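Local coordinates for protein binary enterotoxin of Clostridium perfringens component a (Clostridium perfringens, PDB 5WTZ) that probably transfers ADP-ribose from NAD+ onto actin, as the enzymatic component of an iota-like binary enterotoxin, at residues A232-E237 and S283-K288; L358-H363 and Y391-D396; K36-S41 and V83-L88; E74-I79 and D138-V143. All coordinates share one frame; numbering follows the deposited sequence.

Contact 1: residues A232-E237 and S283-K288; sequences APWLKE and SSALKK
Trp234 and Ala285 are joined by an indole-to-carbonyl hydrogen bond. Trp234 NE1 lies 3.0 Å from Ala285 O, with an almost straight N-H...O angle of 169°. The oxygen sits close to the plane of the indole, at its edge, while the nitrogen stands above the carbonyl plane, about 40° out of it. Ala285 O also accepts the backbone N-H of Lys288, which arrives from the opposite face of that plane. A carbonyl in the last turn of helix 272-286 therefore serves both its own chain and the neighbouring helix 220-237. Both helices belong to the ADP-ribosyltransferase domain that holds NAD, and the Trp234 side chain is about 12 Å from the dinucleotide. Tryptophan suits this place because it offers a buried donor and a broad apolar surface. Its CG is anti to the backbone N (chi1 169°), which carries the ring across to the other helix. The apolar contacts are looser: Trp234 CZ2 is 4.4 Å from Ala285 CB, a methyl too small to bar the indole from the carbonyl, and Lys288 CB lies 4.0 Å from Trp234 CD1, the two side chains crossing nearly at right angles. Lys288 NZ pairs with Glu242 of helix 240-263.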
loop_
_atom_site.group_PDB
_atom_site.type_symbol
_atom_site.label_atom_id
_atom_site.label_comp_id
_atom_site.label_asym_id
_atom_site.label_seq_id
_atom_site.Cartn_x
_atom_site.Cartn_y
_atom_site.Cartn_z
ATOM N N ALA A 232 7.370 23.970 -5.736
ATOM C CA ALA A 232 7.518 25.423 -5.681
ATOM C C ALA A 232 8.012 25.996 -7.026
ATOM O O ALA A 232 7.455 26.986 -7.504
ATOM C CB ALA A 232 8.452 25.831 -4.555
ATOM N N PRO A 233 9.038 25.381 -7.656
ATOM C CA PRO A 233 9.420 25.964 -8.949
ATOM C C PRO A 233 8.327 25.805 -10.012
ATOM O O PRO A 233 8.200 26.673 -10.877
ATOM C CB PRO A 233 10.674 25.173 -9.346
ATOM C CG PRO A 233 11.136 24.494 -8.083
ATOM C CD PRO A 233 9.889 24.223 -7.316
ATOM N N TRP A 234 7.559 24.717 -9.941
ATOM C CA TRP A 234 6.449 24.479 -10.865
ATOM C C TRP A 234 5.441 25.623 -10.824
ATOM O O TRP A 234 5.047 26.159 -11.863
ATOM C CB TRP A 234 5.759 23.152 -10.536
ATOM C CG TRP A 234 4.452 22.915 -11.256
ATOM C CD1 TRP A 234 4.283 22.407 -12.520
ATOM C CD2 TRP A 234 3.133 23.122 -10.734
ATOM N NE1 TRP A 234 2.943 22.298 -12.817
ATOM C CE2 TRP A 234 2.215 22.748 -11.747
ATOM C CE3 TRP A 234 2.636 23.608 -9.519
ATOM C CZ2 TRP A 234 0.834 22.837 -11.577
ATOM C CZ3 TRP A 234 1.265 23.693 -9.353
ATOM C CH2 TRP A 234 0.380 23.311 -10.378
ATOM N N LEU A 235 5.035 25.991 -9.615
ATOM C CA LEU A 235 4.065 27.055 -9.408
ATOM C C LEU A 235 4.527 28.365 -10.044
ATOM O O LEU A 235 3.715 29.121 -10.564
ATOM C CB LEU A 235 3.812 27.257 -7.911
ATOM C CG LEU A 235 2.773 28.321 -7.541
ATOM C CD1 LEU A 235 1.382 27.868 -7.965
ATOM C CD2 LEU A 235 2.823 28.645 -6.057
ATOM N N LYS A 236 5.834 28.615 -10.014
ATOM C CA LYS A 236 6.415 29.804 -10.639
ATOM C C LYS A 236 6.196 29.858 -12.144
ATOM O O LYS A 236 5.869 30.909 -12.698
ATOM C CB LYS A 236 7.920 29.877 -10.365
ATOM C CG LYS A 236 8.309 30.862 -9.281
ATOM C CD LYS A 236 9.818 30.924 -9.102
ATOM C CE LYS A 236 10.187 30.876 -7.632
ATOM N NZ LYS A 236 9.236 31.651 -6.790
ATOM N N GLU A 237 6.401 28.727 -12.805
ATOM C CA GLU A 237 6.351 28.670 -14.257
ATOM C C GLU A 237 4.929 28.678 -14.820
ATOM O O GLU A 237 4.766 28.676 -16.037
ATOM C CB GLU A 237 7.070 27.420 -14.766
ATOM C CG GLU A 237 8.438 27.153 -14.173
ATOM C CD GLU A 237 9.298 26.305 -15.091
ATOM O OE1 GLU A 237 9.007 26.258 -16.307
ATOM O OE2 GLU A 237 10.247 25.664 -14.593
ATOM N N SER A 283 -4.550 20.895 -18.129
ATOM C CA SER A 283 -3.776 19.753 -18.631
ATOM C C SER A 283 -2.366 20.191 -19.052
ATOM O O SER A 283 -1.398 19.497 -18.748
ATOM C CB SER A 283 -4.505 19.073 -19.804
ATOM O OG SER A 283 -3.796 17.951 -20.318
ATOM N N SER A 284 -2.245 21.338 -19.719
ATOM C CA SER A 284 -0.912 21.842 -20.086
ATOM C C SER A 284 -0.101 22.128 -18.808
ATOM O O SER A 284 1.087 21.836 -18.744
ATOM C CB SER A 284 -0.996 23.091 -20.984
ATOM O OG SER A 284 -1.371 24.238 -20.245
ATOM N N ALA A 285 -0.753 22.651 -17.780
ATOM C CA ALA A 285 -0.072 22.898 -16.510
ATOM C C ALA A 285 0.494 21.612 -15.904
ATOM O O ALA A 285 1.620 21.578 -15.385
ATOM C CB ALA A 285 -1.026 23.556 -15.523
ATOM N N LEU A 286 -0.289 20.542 -15.975
ATOM C CA LEU A 286 0.083 19.301 -15.314
ATOM C C LEU A 286 1.202 18.549 -16.059
ATOM O O LEU A 286 1.740 17.573 -15.555
ATOM C CB LEU A 286 -1.151 18.412 -15.158
ATOM C CG LEU A 286 -2.243 18.993 -14.267
ATOM C CD1 LEU A 286 -3.497 18.128 -14.219
ATOM C CD2 LEU A 286 -1.708 19.213 -12.854
ATOM N N LYS A 287 1.568 19.030 -17.240
ATOM C CA LYS A 287 2.654 18.441 -18.017
ATOM C C LYS A 287 3.977 19.169 -17.777
ATOM O O LYS A 287 5.006 18.797 -18.344
ATOM C CB LYS A 287 2.332 18.467 -19.523
ATOM C CG LYS A 287 1.138 17.606 -19.934
ATOM C CD LYS A 287 0.879 17.769 -21.415
ATOM C CE LYS A 287 -0.139 16.745 -21.899
ATOM N NZ LYS A 287 -1.495 17.068 -21.409
ATOM N N LYS A 288 3.962 20.207 -16.945
ATOM C CA LYS A 288 5.112 21.117 -16.881
ATOM C C LYS A 288 6.225 20.629 -15.940
ATOM O O LYS A 288 7.390 21.013 -16.097
ATOM C CB LYS A 288 4.652 22.527 -16.492
ATOM C CG LYS A 288 3.892 23.217 -17.627
ATOM C CD LYS A 288 3.461 24.625 -17.299
ATOM C CE LYS A 288 4.618 25.590 -17.360
ATOM N NZ LYS A 288 4.119 27.000 -17.327
#

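Contact 2: residues L358-H363 and Y391-D396; sequences LILRLH and YSYKID
Leu360 and Leu362 each set a methyl group against the side chain of Tyr393, and these touches make the contact between the two strands. Leu360 CD2 comes to the phenol end, 3.6 Å from Tyr393 CE1 and 3.5 Å from Tyr393 OH. Leu362 CD1 touches further back, 3.9 Å from Tyr393 CD1, so the two methyls spread along one flank of the ring, from OH to CD1, both at a slant. The side chain of Leu362 runs nearly perpendicular to that of Tyr393. Two residues apart on a strand, the leucines point the same way; each also has CG anti to the backbone N (chi1 -169° and -179°), which extends the branched end toward the tyrosine. Leucine's branched end fills a buried site of this kind with methyls, and two of them fit along the long tyrosine ring.

The salt bridge of Lys394 NZ with Asp396 OD1 (2.7 Å) lies within strand 391-403 and does not join the two strands. Strands 358-364 and 391-403 are not neighbours in their mixed five-stranded sheet: strand 411-420 runs between them. Leu360 also packs on Arg299 of strand 295-301, an NAD-binding residue, and Tyr393 on Val337 of strand 334-337.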
loop_
_atom_site.group_PDB
_atom_site.type_symbol
_atom_site.label_atom_id
_atom_site.label_comp_id
_atom_site.label_asym_id
_atom_site.label_seq_id
_atom_site.Cartn_x
_atom_site.Cartn_y
_atom_site.Cartn_z
ATOM N N LEU A 358 -14.463 3.643 -0.807
ATOM C CA LEU A 358 -13.452 3.186 -1.741
ATOM C C LEU A 358 -12.223 4.067 -1.611
ATOM O O LEU A 358 -12.239 5.245 -1.985
ATOM C CB LEU A 358 -14.011 3.199 -3.169
ATOM C CG LEU A 358 -15.186 2.243 -3.441
ATOM C CD1 LEU A 358 -15.844 2.557 -4.774
ATOM C CD2 LEU A 358 -14.746 0.775 -3.393
ATOM N N ILE A 359 -11.154 3.492 -1.080
ATOM C CA ILE A 359 -9.916 4.227 -0.839
ATOM C C ILE A 359 -8.820 3.820 -1.822
ATOM O O ILE A 359 -8.230 2.733 -1.717
ATOM C CB ILE A 359 -9.409 4.012 0.599
ATOM C CG1 ILE A 359 -10.536 4.268 1.601
ATOM C CG2 ILE A 359 -8.186 4.884 0.867
ATOM C CD1 ILE A 359 -10.200 3.883 3.049
ATOM N N LEU A 360 -8.551 4.695 -2.783
ATOM C CA LEU A 360 -7.466 4.473 -3.734
ATOM C C LEU A 360 -6.133 4.589 -3.016
ATOM O O LEU A 360 -5.894 5.549 -2.287
ATOM C CB LEU A 360 -7.537 5.475 -4.887
ATOM C CG LEU A 360 -6.608 5.142 -6.060
ATOM C CD1 LEU A 360 -7.029 3.834 -6.712
ATOM C CD2 LEU A 360 -6.610 6.315 -7.067
ATOM N N ARG A 361 -5.284 3.579 -3.171
ATOM C CA ARG A 361 -3.888 3.715 -2.759
ATOM C C ARG A 361 -3.044 3.530 -4.004
ATOM O O ARG A 361 -2.748 2.399 -4.413
ATOM C CB ARG A 361 -3.514 2.716 -1.656
ATOM C CG ARG A 361 -2.056 2.849 -1.179
ATOM C CD ARG A 361 -1.824 2.259 0.221
ATOM N NE ARG A 361 -2.053 0.810 0.243
ATOM C CZ ARG A 361 -2.031 0.053 1.341
ATOM N NH1 ARG A 361 -1.810 0.591 2.531
ATOM N NH2 ARG A 361 -2.264 -1.251 1.254
ATOM N N LEU A 362 -2.693 4.662 -4.610
ATOM C CA LEU A 362 -2.148 4.707 -5.965
ATOM C C LEU A 362 -0.631 4.814 -5.993
ATOM O O LEU A 362 -0.050 5.733 -5.400
ATOM C CB LEU A 362 -2.752 5.888 -6.724
ATOM C CG LEU A 362 -2.304 6.072 -8.181
ATOM C CD1 LEU A 362 -2.784 4.901 -9.111
ATOM C CD2 LEU A 362 -2.749 7.452 -8.680
ATOM N N HIS A 363 -0.004 3.884 -6.697
ATOM C CA HIS A 363 1.422 3.954 -7.008
ATOM C C HIS A 363 1.585 4.869 -8.213
ATOM O O HIS A 363 1.236 4.482 -9.331
ATOM C CB HIS A 363 1.996 2.565 -7.304
ATOM C CG HIS A 363 3.466 2.567 -7.608
ATOM N ND1 HIS A 363 4.102 1.499 -8.198
ATOM C CD2 HIS A 363 4.420 3.505 -7.406
ATOM C CE1 HIS A 363 5.386 1.779 -8.352
ATOM N NE2 HIS A 363 5.603 2.993 -7.886
ATOM N N TYR A 391 -5.204 8.949 -18.107
ATOM C CA TYR A 391 -4.388 7.803 -17.681
ATOM C C TYR A 391 -5.318 6.645 -17.379
ATOM O O TYR A 391 -6.511 6.727 -17.653
ATOM C CB TYR A 391 -3.552 8.143 -16.445
ATOM C CG TYR A 391 -2.284 8.958 -16.703
ATOM C CD1 TYR A 391 -1.169 8.389 -17.332
ATOM C CD2 TYR A 391 -2.190 10.274 -16.262
ATOM C CE1 TYR A 391 0.003 9.134 -17.547
ATOM C CE2 TYR A 391 -1.033 11.032 -16.477
ATOM C CZ TYR A 391 0.061 10.452 -17.106
ATOM O OH TYR A 391 1.199 11.211 -17.297
ATOM N N SER A 392 -4.769 5.576 -16.807
ATOM C CA SER A 392 -5.552 4.407 -16.400
ATOM C C SER A 392 -5.090 3.885 -15.050
ATOM O O SER A 392 -3.949 4.117 -14.648
ATOM C CB SER A 392 -5.447 3.282 -17.430
ATOM O OG SER A 392 -5.868 3.707 -18.713
ATOM N N TYR A 393 -5.980 3.182 -14.359
ATOM C CA TYR A 393 -5.633 2.441 -13.153
ATOM C C TYR A 393 -5.441 0.978 -13.495
ATOM O O TYR A 393 -6.313 0.378 -14.126
ATOM C CB TYR A 393 -6.732 2.514 -12.100
ATOM C CG TYR A 393 -7.098 3.859 -11.541
ATOM C CD1 TYR A 393 -6.132 4.791 -11.165
ATOM C CD2 TYR A 393 -8.432 4.179 -11.349
ATOM C CE1 TYR A 393 -6.505 6.014 -10.617
ATOM C CE2 TYR A 393 -8.810 5.382 -10.810
ATOM C CZ TYR A 393 -7.851 6.296 -10.444
ATOM O OH TYR A 393 -8.266 7.470 -9.890
ATOM N N LYS A 394 -4.313 0.397 -13.094
ATOM C CA LYS A 394 -4.169 -1.048 -13.111
ATOM C C LYS A 394 -4.450 -1.515 -11.680
ATOM O O LYS A 394 -3.732 -1.139 -10.745
ATOM C CB LYS A 394 -2.773 -1.460 -13.599
ATOM C CG LYS A 394 -2.461 -2.952 -13.474
ATOM C CD LYS A 394 -1.084 -3.290 -14.056
ATOM C CE LYS A 394 0.063 -2.722 -13.202
ATOM N NZ LYS A 394 0.348 -3.550 -11.984
ATOM N N ILE A 395 -5.513 -2.298 -11.495
ATOM C CA ILE A 395 -5.935 -2.679 -10.143
ATOM C C ILE A 395 -5.087 -3.856 -9.646
ATOM O O ILE A 395 -5.083 -4.924 -10.247
ATOM C CB ILE A 395 -7.446 -3.040 -10.095
ATOM C CG1 ILE A 395 -8.311 -1.911 -10.714
ATOM C CG2 ILE A 395 -7.887 -3.353 -8.648
ATOM C CD1 ILE A 395 -8.283 -0.578 -9.991
ATOM N N ASP A 396 -4.343 -3.634 -8.564
ATOM C CA ASP A 396 -3.329 -4.574 -8.100
ATOM C C ASP A 396 -3.809 -5.379 -6.888
ATOM O O ASP A 396 -3.516 -6.570 -6.761
ATOM C CB ASP A 396 -2.041 -3.828 -7.722
ATOM C CG ASP A 396 -1.445 -3.050 -8.867
ATOM O OD1 ASP A 396 -1.423 -3.567 -10.011
ATOM O OD2 ASP A 396 -0.970 -1.918 -8.605
#

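Contact 3: residues K36-S41 and V83-L88; sequences KAESTS and VKKSML
A salt bridge between Glu38 and Lys85 ties the first turn of helix 36-61 to the turn that follows helix 70-83. Val83 to Ser86 form a type I beta turn, closed by the backbone bond from Ser86 N to Val83 O (2.8 Å), and Lys85 reaches out from its third position. The two side chains meet from opposite directions. Lys85 NZ donates to Glu38 OE1 (2.6 Å), which accepts through its syn lone pair, the one on the side of OE2; Glu38 OE2 is 3.2 Å from the same nitrogen. The lysine is fully extended beyond CG, with chi2 to chi4 all close to 180°, and this straight chain helps bridge the 10.9 Å between Glu38 CA and Lys85 CA. A long, cationic residue suits such a bridge, and glutamate sets one oxygen, OE1, against the ammonium while OE2 turns to Thr81.

Each charged group has further partners. Glu38 OE2 is bonded to Thr81 OG1 and Glu38 OE1 to Ser35 N, while Lys85 NZ also binds Asn33 O. Several bonds thus hold the buried carboxylate in place, and the ammonium nearby probably favours its ionised form. The bond from Glu38 OE1 to the backbone N of Ser35, just ahead of the helix, resembles the side-chain half of a capping box, here combined with an ion pair between a helix start and a beta turn.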
loop_
_atom_site.group_PDB
_atom_site.type_symbol
_atom_site.label_atom_id
_atom_site.label_comp_id
_atom_site.label_asym_id
_atom_site.label_seq_id
_atom_site.Cartn_x
_atom_site.Cartn_y
_atom_site.Cartn_z
ATOM N N LYS A 36 10.910 -0.675 29.260
ATOM C CA LYS A 36 9.852 -1.548 29.742
ATOM C C LYS A 36 8.675 -1.499 28.774
ATOM O O LYS A 36 8.030 -2.512 28.524
ATOM C CB LYS A 36 9.395 -1.155 31.150
ATOM C CG LYS A 36 8.219 -1.980 31.641
ATOM C CD LYS A 36 7.895 -1.726 33.100
ATOM C CE LYS A 36 7.225 -0.384 33.315
ATOM N NZ LYS A 36 6.776 -0.247 34.729
ATOM N N ALA A 37 8.417 -0.315 28.220
ATOM C CA ALA A 37 7.297 -0.131 27.303
ATOM C C ALA A 37 7.506 -0.914 26.010
ATOM O O ALA A 37 6.549 -1.410 25.420
ATOM C CB ALA A 37 7.094 1.341 27.005
ATOM N N GLU A 38 8.756 -1.033 25.578
ATOM C CA GLU A 38 9.068 -1.762 24.356
ATOM C C GLU A 38 8.961 -3.264 24.560
ATOM O O GLU A 38 8.440 -3.978 23.708
ATOM C CB GLU A 38 10.465 -1.410 23.862
ATOM C CG GLU A 38 10.582 -0.041 23.238
ATOM C CD GLU A 38 12.012 0.282 22.821
ATOM O OE1 GLU A 38 12.929 0.053 23.628
ATOM O OE2 GLU A 38 12.223 0.762 21.687
ATOM N N SER A 39 9.471 -3.754 25.681
ATOM C CA SER A 39 9.332 -5.168 25.979
ATOM C C SER A 39 7.856 -5.556 26.021
ATOM O O SER A 39 7.450 -6.528 25.390
ATOM C CB SER A 39 10.028 -5.517 27.290
ATOM O OG SER A 39 11.412 -5.696 27.065
ATOM N N THR A 40 7.045 -4.772 26.723
ATOM C CA THR A 40 5.624 -5.087 26.837
ATOM C C THR A 40 4.890 -4.914 25.508
ATOM O O THR A 40 3.894 -5.581 25.262
ATOM C CB THR A 40 4.935 -4.225 27.904
ATOM O OG1 THR A 40 4.926 -2.858 27.484
ATOM C CG2 THR A 40 5.661 -4.340 29.219
ATOM N N SER A 41 5.377 -4.033 24.643
ATOM C CA SER A 41 4.745 -3.872 23.330
ATOM C C SER A 41 5.126 -5.009 22.383
ATOM O O SER A 41 4.289 -5.495 21.626
ATOM C CB SER A 41 5.099 -2.519 22.716
ATOM O OG SER A 41 4.265 -1.504 23.253
ATOM N N VAL A 83 12.287 -2.613 16.965
ATOM C CA VAL A 83 12.923 -3.296 15.838
ATOM C C VAL A 83 14.015 -2.437 15.197
ATOM O O VAL A 83 14.981 -2.970 14.654
ATOM C CB VAL A 83 11.895 -3.723 14.753
ATOM C CG1 VAL A 83 10.958 -4.800 15.304
ATOM C CG2 VAL A 83 11.119 -2.521 14.208
ATOM N N LYS A 84 13.884 -1.117 15.283
ATOM C CA LYS A 84 14.916 -0.223 14.752
ATOM C C LYS A 84 16.229 -0.338 15.516
ATOM O O LYS A 84 17.257 0.161 15.063
ATOM C CB LYS A 84 14.436 1.233 14.759
ATOM C CG LYS A 84 13.509 1.567 13.605
ATOM C CD LYS A 84 12.911 2.958 13.727
ATOM C CE LYS A 84 12.051 3.265 12.515
ATOM N NZ LYS A 84 10.893 4.156 12.806
ATOM N N LYS A 85 16.199 -0.993 16.673
ATOM C CA LYS A 85 17.416 -1.226 17.446
ATOM C C LYS A 85 18.049 -2.549 17.031
ATOM O O LYS A 85 19.045 -2.984 17.609
ATOM C CB LYS A 85 17.117 -1.228 18.950
ATOM C CG LYS A 85 16.495 0.063 19.470
ATOM C CD LYS A 85 16.147 -0.034 20.956
ATOM C CE LYS A 85 15.522 1.265 21.466
ATOM N NZ LYS A 85 15.183 1.205 22.923
ATOM N N SER A 86 17.461 -3.186 16.025
ATOM C CA SER A 86 17.922 -4.488 15.561
ATOM C C SER A 86 18.010 -4.508 14.036
ATOM O O SER A 86 17.362 -5.319 13.377
ATOM C CB SER A 86 16.984 -5.595 16.059
ATOM O OG SER A 86 17.544 -6.875 15.826
ATOM N N MET A 87 18.822 -3.612 13.480
ATOM C CA MET A 87 18.973 -3.516 12.032
ATOM C C MET A 87 19.952 -4.548 11.476
ATOM O O MET A 87 20.975 -4.842 12.090
ATOM C CB MET A 87 19.427 -2.108 11.650
ATOM C CG MET A 87 18.432 -1.032 12.025
ATOM S SD MET A 87 19.003 0.608 11.562
ATOM C CE MET A 87 17.476 1.534 11.731
ATOM N N LEU A 88 19.631 -5.097 10.308
ATOM C CA LEU A 88 20.508 -6.065 9.652
ATOM C C LEU A 88 21.849 -5.438 9.283
ATOM O O LEU A 88 21.895 -4.315 8.783
ATOM C CB LEU A 88 19.843 -6.629 8.396
ATOM C CG LEU A 88 18.514 -7.374 8.549
ATOM C CD1 LEU A 88 18.100 -7.894 7.193
ATOM C CD2 LEU A 88 18.639 -8.511 9.558
#

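Contact 4: residues E74-I79 and D138-V143; sequences EDLKNI and DGFKDV
The ring of Phe140 carries Ile79 on one face and meets the backbone of Leu76 at its edge. Ile79 CG2 stands over the middle of the ring, 3.5 Å from the centroid and only 13° off the ring normal, which makes a well-centred CH-pi contact. The methyl is placed there because CG2 is anti to the backbone N while CG1 lies beside it (chi1 -68°). The rest of the isoleucine adds to the grip: Ile79 CB is 3.6 Å from Phe140 CZ, and Ile79 CD1 is 3.9 Å from Phe140 CE2. At the rim, in the plane of the ring, Leu76 O lies 3.7 Å from Phe140 CZ, where the weakly positive ring hydrogens face a carbonyl oxygen. Leu76 CD2 makes a separate apolar contact, 4.0 Å from Phe140 CE2, its side chain running obliquely to that of the phenylalanine.

The residue types follow from this geometry. Phenylalanine offers a flat, electron-rich face without polar groups, suited to a methyl, and beta-branched isoleucine brings a methyl close to its own helix backbone, where the ring can come in near. Leu76 and Ile79 are three residues apart, so both belong to one flank of helix 70-83.

Leu181 of strand 179-182 touches both Ile79 and Phe140, and Asn53 of helix 36-61 bonds Phe140 N. The contact is a case of helix-on-sheet packing, in which an aromatic residue leading into strand 141-144 inserts against helix 70-83 in the N-terminal ADP-ribosyltransferase-like domain.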
loop_
_atom_site.group_PDB
_atom_site.type_symbol
_atom_site.label_atom_id
_atom_site.label_comp_id
_atom_site.label_asym_id
_atom_site.label_seq_id
_atom_site.Cartn_x
_atom_site.Cartn_y
_atom_site.Cartn_z
ATOM N N GLU A 74 0.409 3.189 21.528
ATOM C CA GLU A 74 1.719 2.969 22.146
ATOM C C GLU A 74 2.395 1.741 21.555
ATOM O O GLU A 74 3.589 1.760 21.253
ATOM C CB GLU A 74 1.602 2.818 23.670
ATOM C CG GLU A 74 0.874 3.962 24.363
ATOM C CD GLU A 74 1.478 5.320 24.047
ATOM O OE1 GLU A 74 2.653 5.553 24.408
ATOM O OE2 GLU A 74 0.777 6.154 23.429
ATOM N N ASP A 75 1.624 0.672 21.390
ATOM C CA ASP A 75 2.129 -0.523 20.733
ATOM C C ASP A 75 2.711 -0.212 19.352
ATOM O O ASP A 75 3.831 -0.630 19.035
ATOM C CB ASP A 75 1.024 -1.568 20.632
ATOM C CG ASP A 75 0.622 -2.100 21.989
ATOM O OD1 ASP A 75 1.508 -2.177 22.862
ATOM O OD2 ASP A 75 -0.566 -2.431 22.190
ATOM N N LEU A 76 1.966 0.532 18.542
ATOM C CA LEU A 76 2.448 0.894 17.214
ATOM C C LEU A 76 3.772 1.663 17.303
ATOM O O LEU A 76 4.718 1.363 16.578
ATOM C CB LEU A 76 1.400 1.714 16.459
ATOM C CG LEU A 76 0.156 0.949 15.998
ATOM C CD1 LEU A 76 -0.739 1.834 15.165
ATOM C CD2 LEU A 76 0.539 -0.296 15.222
ATOM N N LYS A 77 3.840 2.637 18.208
ATOM C CA LYS A 77 5.050 3.437 18.376
ATOM C C LYS A 77 6.217 2.597 18.894
ATOM O O LYS A 77 7.327 2.666 18.367
ATOM C CB LYS A 77 4.795 4.610 19.331
ATOM C CG LYS A 77 3.657 5.543 18.919
ATOM C CD LYS A 77 3.261 6.471 20.072
ATOM C CE LYS A 77 2.044 7.332 19.732
ATOM N NZ LYS A 77 2.376 8.462 18.819
ATOM N N ASN A 78 5.959 1.791 19.923
ATOM C CA ASN A 78 7.031 1.081 20.622
ATOM C C ASN A 78 7.599 -0.116 19.855
ATOM O O ASN A 78 8.781 -0.417 19.980
ATOM C CB ASN A 78 6.555 0.608 22.004
ATOM C CG ASN A 78 6.043 1.746 22.874
ATOM O OD1 ASN A 78 6.368 2.915 22.656
ATOM N ND2 ASN A 78 5.223 1.408 23.865
ATOM N N ILE A 79 6.769 -0.812 19.080
ATOM C CA ILE A 79 7.261 -1.961 18.328
ATOM C C ILE A 79 8.284 -1.471 17.316
ATOM O O ILE A 79 9.340 -2.083 17.117
ATOM C CB ILE A 79 6.117 -2.721 17.618
ATOM C CG1 ILE A 79 5.225 -3.394 18.660
ATOM C CG2 ILE A 79 6.673 -3.788 16.705
ATOM C CD1 ILE A 79 3.868 -3.785 18.137
ATOM N N ASP A 138 1.028 -3.827 4.741
ATOM C CA ASP A 138 0.488 -3.095 5.891
ATOM C C ASP A 138 0.903 -3.709 7.223
ATOM O O ASP A 138 1.028 -4.923 7.344
ATOM C CB ASP A 138 -1.031 -3.030 5.827
ATOM C CG ASP A 138 -1.506 -2.217 4.662
ATOM O OD1 ASP A 138 -1.284 -0.990 4.691
ATOM O OD2 ASP A 138 -2.070 -2.805 3.728
ATOM N N GLY A 139 1.095 -2.859 8.224
ATOM C CA GLY A 139 1.469 -3.323 9.549
ATOM C C GLY A 139 2.888 -3.859 9.629
ATOM O O GLY A 139 3.696 -3.665 8.715
ATOM N N PHE A 140 3.198 -4.514 10.741
ATOM C CA PHE A 140 4.467 -5.208 10.897
ATOM C C PHE A 140 4.353 -6.576 10.245
ATOM O O PHE A 140 3.272 -7.162 10.174
ATOM C CB PHE A 140 4.855 -5.344 12.374
ATOM C CG PHE A 140 4.902 -4.038 13.110
ATOM C CD1 PHE A 140 6.029 -3.245 13.069
ATOM C CD2 PHE A 140 3.800 -3.593 13.825
ATOM C CE1 PHE A 140 6.056 -2.025 13.736
ATOM C CE2 PHE A 140 3.821 -2.384 14.488
ATOM C CZ PHE A 140 4.951 -1.597 14.446
ATOM N N LYS A 141 5.473 -7.086 9.759
ATOM C CA LYS A 141 5.481 -8.374 9.094
ATOM C C LYS A 141 6.484 -9.288 9.779
ATOM O O LYS A 141 7.681 -9.032 9.753
ATOM C CB LYS A 141 5.817 -8.205 7.604
ATOM C CG LYS A 141 5.877 -9.512 6.819
ATOM C CD LYS A 141 4.632 -10.361 7.047
ATOM C CE LYS A 141 4.517 -11.473 6.006
ATOM N NZ LYS A 141 3.245 -12.246 6.134
ATOM N N ASP A 142 5.994 -10.346 10.413
ATOM C CA ASP A 142 6.895 -11.303 11.023
ATOM C C ASP A 142 7.049 -12.493 10.099
ATOM O O ASP A 142 6.096 -12.893 9.424
ATOM C CB ASP A 142 6.412 -11.723 12.411
ATOM C CG ASP A 142 4.970 -12.191 12.424
ATOM O OD1 ASP A 142 4.053 -11.335 12.446
ATOM O OD2 ASP A 142 4.757 -13.422 12.438
ATOM N N VAL A 143 8.267 -13.022 10.048
ATOM C CA VAL A 143 8.633 -14.075 9.112
ATOM C C VAL A 143 9.556 -15.098 9.754
ATOM O O VAL A 143 9.940 -14.949 10.914
ATOM C CB VAL A 143 9.330 -13.492 7.874
ATOM C CG1 VAL A 143 8.364 -12.632 7.093
ATOM C CG2 VAL A 143 10.543 -12.682 8.293
#

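Overall arrangement
Contacts 3 and 4 lie in the N-terminal ADP-ribosyltransferase-family region and contacts 1 and 2 in the C-terminal one, where NAD binds. Contacts 3 and 4 interleave along the chain, their centres 10 Å apart, and helices 36-61 and 70-83 join them: Ser41 OG lies 2.9 Å from Asp75 OD1, a probable hydrogen bond. Contacts 1 and 2 follow in series, with centres 24 Å apart and nearest atoms about 7 Å apart. The two regions meet where Arg361 NH1 of contact 2 forms a 2.7 Å salt bridge with Asp138 OD1 of contact 4. Five-stranded mixed sheets of matching 1-3-5-4-2 order in both halves are consistent with a duplicated fold, only one copy of which holds NAD here.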